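Local coordinates for protein phycocyanobilin lyase subunit beta (Nostoc sp. PCC 7120, PDB 5N3U) that joins subunit alpha to form a lyase that is probably required for attaching the bilin chromophore to the phycocyanin alpha chain, the cpcA product, at residues 173-176 with 177-181; 131-134 with 135-139. One frame throughout, in Å; residues are numbered along the deposited sequence.

Contact 1 (173-176 with 177-181)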
loop_
_atom_site.group_PDB
_atom_site.type_symbol
_atom_site.label_atom_id
_atom_site.label_comp_id
_atom_site.label_asym_id
_atom_site.label_seq_id
_atom_site.Cartn_x
_atom_site.Cartn_y
_atom_site.Cartn_z
ATOM N N PRO B 173 1.169 -31.969 -12.241
ATOM C CA PRO B 173 1.697 -31.118 -11.188
ATOM C C PRO B 173 0.593 -30.466 -10.363
ATOM O O PRO B 173 0.880 -30.137 -9.230
ATOM C CB PRO B 173 2.541 -30.076 -11.954
ATOM C CG PRO B 173 2.073 -30.171 -13.368
ATOM C CD PRO B 173 1.713 -31.591 -13.559
ATOM N N ILE B 174 -0.575 -30.265 -10.959
ATOM C CA ILE B 174 -1.735 -29.610 -10.306
ATOM C C ILE B 174 -2.287 -30.559 -9.236
ATOM O O ILE B 174 -2.192 -30.251 -8.032
ATOM C CB ILE B 174 -2.797 -29.202 -11.319
ATOM C CG1 ILE B 174 -2.295 -28.037 -12.224
ATOM C CG2 ILE B 174 -4.064 -28.736 -10.602
ATOM C CD1 ILE B 174 -3.137 -27.763 -13.451
ATOM N N HIS B 175 -2.736 -31.754 -9.659
ATOM C CA HIS B 175 -3.043 -32.896 -8.699
ATOM C C HIS B 175 -2.085 -32.998 -7.578
ATOM O O HIS B 175 -2.443 -32.987 -6.420
ATOM C CB HIS B 175 -3.095 -34.228 -9.418
ATOM C CG HIS B 175 -4.292 -34.368 -10.289
ATOM N ND1 HIS B 175 -4.341 -35.231 -11.361
ATOM C CD2 HIS B 175 -5.489 -33.730 -10.265
ATOM C CE1 HIS B 175 -5.521 -35.133 -11.952
ATOM N NE2 HIS B 175 -6.236 -34.228 -11.305
ATOM N N THR B 176 -0.817 -33.012 -7.922
ATOM C CA THR B 176 0.214 -33.203 -6.945
ATOM C C THR B 176 0.223 -32.069 -5.985
ATOM O O THR B 176 0.390 -32.285 -4.756
ATOM C CB THR B 176 1.564 -33.358 -7.651
ATOM O OG1 THR B 176 1.591 -34.635 -8.303
ATOM C CG2 THR B 176 2.745 -33.217 -6.697
ATOM N N ARG B 177 0.022 -30.838 -6.518
ATOM C CA ARG B 177 0.167 -29.707 -5.658
ATOM C C ARG B 177 -1.025 -29.650 -4.717
ATOM O O ARG B 177 -0.889 -29.351 -3.537
ATOM C CB ARG B 177 0.306 -28.430 -6.488
ATOM C CG ARG B 177 0.371 -27.192 -5.660
ATOM C CD ARG B 177 1.505 -27.194 -4.729
ATOM N NE ARG B 177 1.427 -26.100 -3.788
ATOM C CZ ARG B 177 1.893 -26.143 -2.555
ATOM N NH1 ARG B 177 2.453 -27.258 -2.089
ATOM N NH2 ARG B 177 1.790 -25.090 -1.770
ATOM N N LEU B 178 -2.166 -29.904 -5.292
ATOM C CA LEU B 178 -3.384 -29.878 -4.575
ATOM C C LEU B 178 -3.400 -30.876 -3.406
ATOM O O LEU B 178 -3.814 -30.499 -2.311
ATOM C CB LEU B 178 -4.535 -30.142 -5.520
ATOM C CG LEU B 178 -4.916 -29.053 -6.508
ATOM C CD1 LEU B 178 -6.025 -29.431 -7.434
ATOM C CD2 LEU B 178 -5.310 -27.764 -5.847
ATOM N N LYS B 179 -2.909 -32.107 -3.614
ATOM C CA LYS B 179 -2.779 -33.057 -2.508
ATOM C C LYS B 179 -1.853 -32.522 -1.425
ATOM O O LYS B 179 -2.197 -32.610 -0.243
ATOM C CB LYS B 179 -2.231 -34.394 -2.964
ATOM C CG LYS B 179 -3.141 -35.180 -3.890
ATOM C CD LYS B 179 -2.526 -36.528 -4.322
ATOM C CE LYS B 179 -2.513 -36.733 -5.857
ATOM N NZ LYS B 179 -3.862 -36.748 -6.525
ATOM N N GLU B 180 -0.691 -31.973 -1.787
ATOM C CA GLU B 180 0.218 -31.450 -0.778
ATOM C C GLU B 180 -0.473 -30.327 0.007
ATOM O O GLU B 180 -0.198 -30.136 1.196
ATOM C CB GLU B 180 1.495 -30.816 -1.366
ATOM C CG GLU B 180 2.529 -31.673 -2.091
ATOM C CD GLU B 180 3.260 -30.881 -3.209
ATOM O OE1 GLU B 180 3.496 -31.459 -4.312
ATOM O OE2 GLU B 180 3.549 -29.658 -3.023
ATOM N N MET B 181 -1.330 -29.544 -0.654
ATOM C CA MET B 181 -1.960 -28.414 0.048
ATOM C C MET B 181 -3.111 -28.863 0.967
ATOM O O MET B 181 -3.232 -28.419 2.114
ATOM C CB MET B 181 -2.445 -27.373 -0.981
ATOM C CG MET B 181 -1.330 -26.496 -1.514
ATOM S SD MET B 181 -2.110 -25.385 -2.711
ATOM C CE MET B 181 -2.661 -24.157 -1.516
#
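Thr-176 and Glu-180 meet one turn apart on helix 171-184: the methyl CG2 of Thr-176 sits 3.1 Å from Glu-180 OE1, and the two side chains cross obliquely. That methyl is anti to the backbone N (the OG1 torsion, chi1, is -72°), which turns it along the helix toward the carboxylate, while OG1 swings back to a hydrogen bond with Gln-172. The other carboxylate oxygen, Glu-180 OE2, takes a salt bridge from Arg-177 NH1 at 2.8 Å, from the anti side, 28° out of the carboxylate plane, though nearly in the plane of the guanidinium. Met-181 CG lies over one guanidinium face and Arg-177 NE reaches Ser-146, so the group is fixed from several directions; Arg-177 CB packs on the carbonyl oxygens of Pro-173 and Ile-174. The bent Lys-179 chain lies along His-175, bringing NZ within 3.9 Å of His-175 CB and obliquely to the ring, above ordinary helical bonds such as Lys-179 N to His-175 O at 3.0 Å. On the buried side Ile-174 CG2 touches Leu-178 CD1 at 3.8 Å; Leu-139 of helix 130-145 packs on Ile-174, and Ile-158 of helix 151-163 on Leu-178. An alanine in place of Leu-178 would remove both methyls and is likely to open a gap between Ile-174 and Ile-158. The chemistry is thus amphipathic: an apolar ridge faces neighbouring helices, and an intrahelical ion pair ties down polar groups further round.

Contact 2 (131-134 with 135-139); sequences NQTA and PKKAL
Thr-133 and Lys-137 are linked across one turn of helix 130-145, which belongs to the HEAT-repeat array and is kinked by a proline. Lys-137 N donates to Thr-133 O at 3.0 Å, and one residue on, Ala-138 N reaches Ala-134 O at the same length, in the carbonyl plane. The break comes at Pro-135, whose nitrogen has no hydrogen to give. Asn-131 O, which an i to i+4 bond would otherwise engage, instead faces the ring, with Pro-135 CD at 3.1 Å. Lys-136 N stands 3.7 Å from Gln-132 O, and the i to i+4 bonds pick up again at Lys-137.

Thr-133 and Lys-137 use their side-chain polar groups outside the two segments. Lys-137 NZ is held by two carboxylates, in salt bridges to Glu-140 and to Asp-64 of the subunit alpha chain, which also packs Arg-65 against Thr-133; this turn therefore forms part of the interface between the lyase subunits. Bends at chi2 and chi3 (-57° and -71°) carry NZ away from the turn toward those carboxylates. Thr-133 OG1 makes a weak hydrogen bond back to Pro-129 O. Pro-135 CD lies 3.2 Å from Ala-134 CB, the closeness expected where a residue in a helix precedes a proline.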
loop_
_atom_site.group_PDB
_atom_site.type_symbol
_atom_site.label_atom_id
_atom_site.label_comp_id
_atom_site.label_asym_id
_atom_site.label_seq_id
_atom_site.Cartn_x
_atom_site.Cartn_y
_atom_site.Cartn_z
ATOM N N ASN B 131 1.167 -21.228 -27.566
ATOM C CA ASN B 131 -0.068 -21.757 -26.989
ATOM C C ASN B 131 0.147 -22.911 -26.005
ATOM O O ASN B 131 -0.673 -23.146 -25.137
ATOM C CB ASN B 131 -1.041 -22.186 -28.100
ATOM C CG ASN B 131 -0.459 -23.327 -28.893
ATOM O OD1 ASN B 131 0.684 -23.250 -29.338
ATOM N ND2 ASN B 131 -1.184 -24.407 -28.979
ATOM N N GLN B 132 1.298 -23.548 -26.040
ATOM C CA GLN B 132 1.679 -24.562 -25.084
ATOM C C GLN B 132 2.547 -24.009 -23.962
ATOM O O GLN B 132 2.393 -24.386 -22.806
ATOM C CB GLN B 132 2.456 -25.689 -25.823
ATOM C CG GLN B 132 1.498 -26.419 -26.766
ATOM C CD GLN B 132 2.196 -27.484 -27.636
ATOM O OE1 GLN B 132 3.409 -27.636 -27.606
ATOM N NE2 GLN B 132 1.417 -28.192 -28.425
ATOM N N THR B 133 3.489 -23.148 -24.309
ATOM C CA THR B 133 4.426 -22.544 -23.358
ATOM C C THR B 133 3.623 -21.625 -22.354
ATOM O O THR B 133 3.866 -21.581 -21.199
ATOM C CB THR B 133 5.400 -21.577 -24.140
ATOM O OG1 THR B 133 6.073 -22.298 -25.136
ATOM C CG2 THR B 133 6.462 -20.906 -23.241
ATOM N N ALA B 134 2.772 -20.824 -22.871
ATOM C CA ALA B 134 2.125 -19.856 -22.039
ATOM C C ALA B 134 1.402 -20.467 -20.796
ATOM O O ALA B 134 1.580 -19.969 -19.655
ATOM C CB ALA B 134 1.184 -19.072 -22.850
ATOM N N PRO B 135 0.557 -21.500 -21.015
ATOM C CA PRO B 135 -0.152 -22.075 -19.866
ATOM C C PRO B 135 0.775 -22.700 -18.903
ATOM O O PRO B 135 0.530 -22.742 -17.728
ATOM C CB PRO B 135 -1.130 -23.086 -20.507
ATOM C CG PRO B 135 -0.641 -23.298 -21.863
ATOM C CD PRO B 135 0.009 -22.006 -22.281
ATOM N N LYS B 136 1.907 -23.162 -19.392
ATOM C CA LYS B 136 2.867 -23.719 -18.523
ATOM C C LYS B 136 3.540 -22.647 -17.659
ATOM O O LYS B 136 3.826 -22.886 -16.517
ATOM C CB LYS B 136 3.897 -24.560 -19.346
ATOM C CG LYS B 136 5.149 -24.956 -18.590
ATOM C CD LYS B 136 4.913 -25.928 -17.434
ATOM C CE LYS B 136 6.223 -26.202 -16.654
ATOM N NZ LYS B 136 6.024 -26.862 -15.335
ATOM N N LYS B 137 3.769 -21.472 -18.185
ATOM C CA LYS B 137 4.334 -20.398 -17.372
ATOM C C LYS B 137 3.293 -19.946 -16.342
ATOM O O LYS B 137 3.617 -19.594 -15.237
ATOM C CB LYS B 137 4.669 -19.176 -18.240
ATOM C CG LYS B 137 5.691 -19.346 -19.329
ATOM C CD LYS B 137 7.034 -19.835 -18.834
ATOM C CE LYS B 137 7.793 -18.749 -18.024
ATOM N NZ LYS B 137 8.938 -19.563 -17.436
ATOM N N ALA B 138 2.015 -19.937 -16.732
ATOM C CA ALA B 138 0.967 -19.578 -15.789
ATOM C C ALA B 138 0.934 -20.534 -14.618
ATOM O O ALA B 138 0.945 -20.120 -13.459
ATOM C CB ALA B 138 -0.357 -19.541 -16.495
ATOM N N LEU B 139 1.037 -21.819 -14.932
ATOM C CA LEU B 139 1.101 -22.836 -13.932
ATOM C C LEU B 139 2.251 -22.609 -13.012
ATOM O O LEU B 139 2.064 -22.624 -11.783
ATOM C CB LEU B 139 1.175 -24.246 -14.618
ATOM C CG LEU B 139 1.443 -25.406 -13.671
ATOM C CD1 LEU B 139 0.325 -25.514 -12.655
ATOM C CD2 LEU B 139 1.633 -26.736 -14.441
#

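How the contacts relate
Each contact is a stretch of about two and a half helical turns in one all-helical chain, their centres about 18 Å apart. Contact 2 comes first, near the start of helix 130-145; contact 1 follows on helix 171-184, after helix 151-163 has intervened. They nevertheless touch directly, because Leu-139, at the end of contact 2, packs against contact 1: its CD2 is 3.6 Å from Pro-173 CG and its CD1 3.7 Å from Ile-174 CG1. The apolar flank of the later helix is thus laid against the earlier one. Contact 2 also faces subunit alpha, whereas no other chain touches contact 1, so this packing connects the inter-subunit surface with a helix nearer the C-terminus.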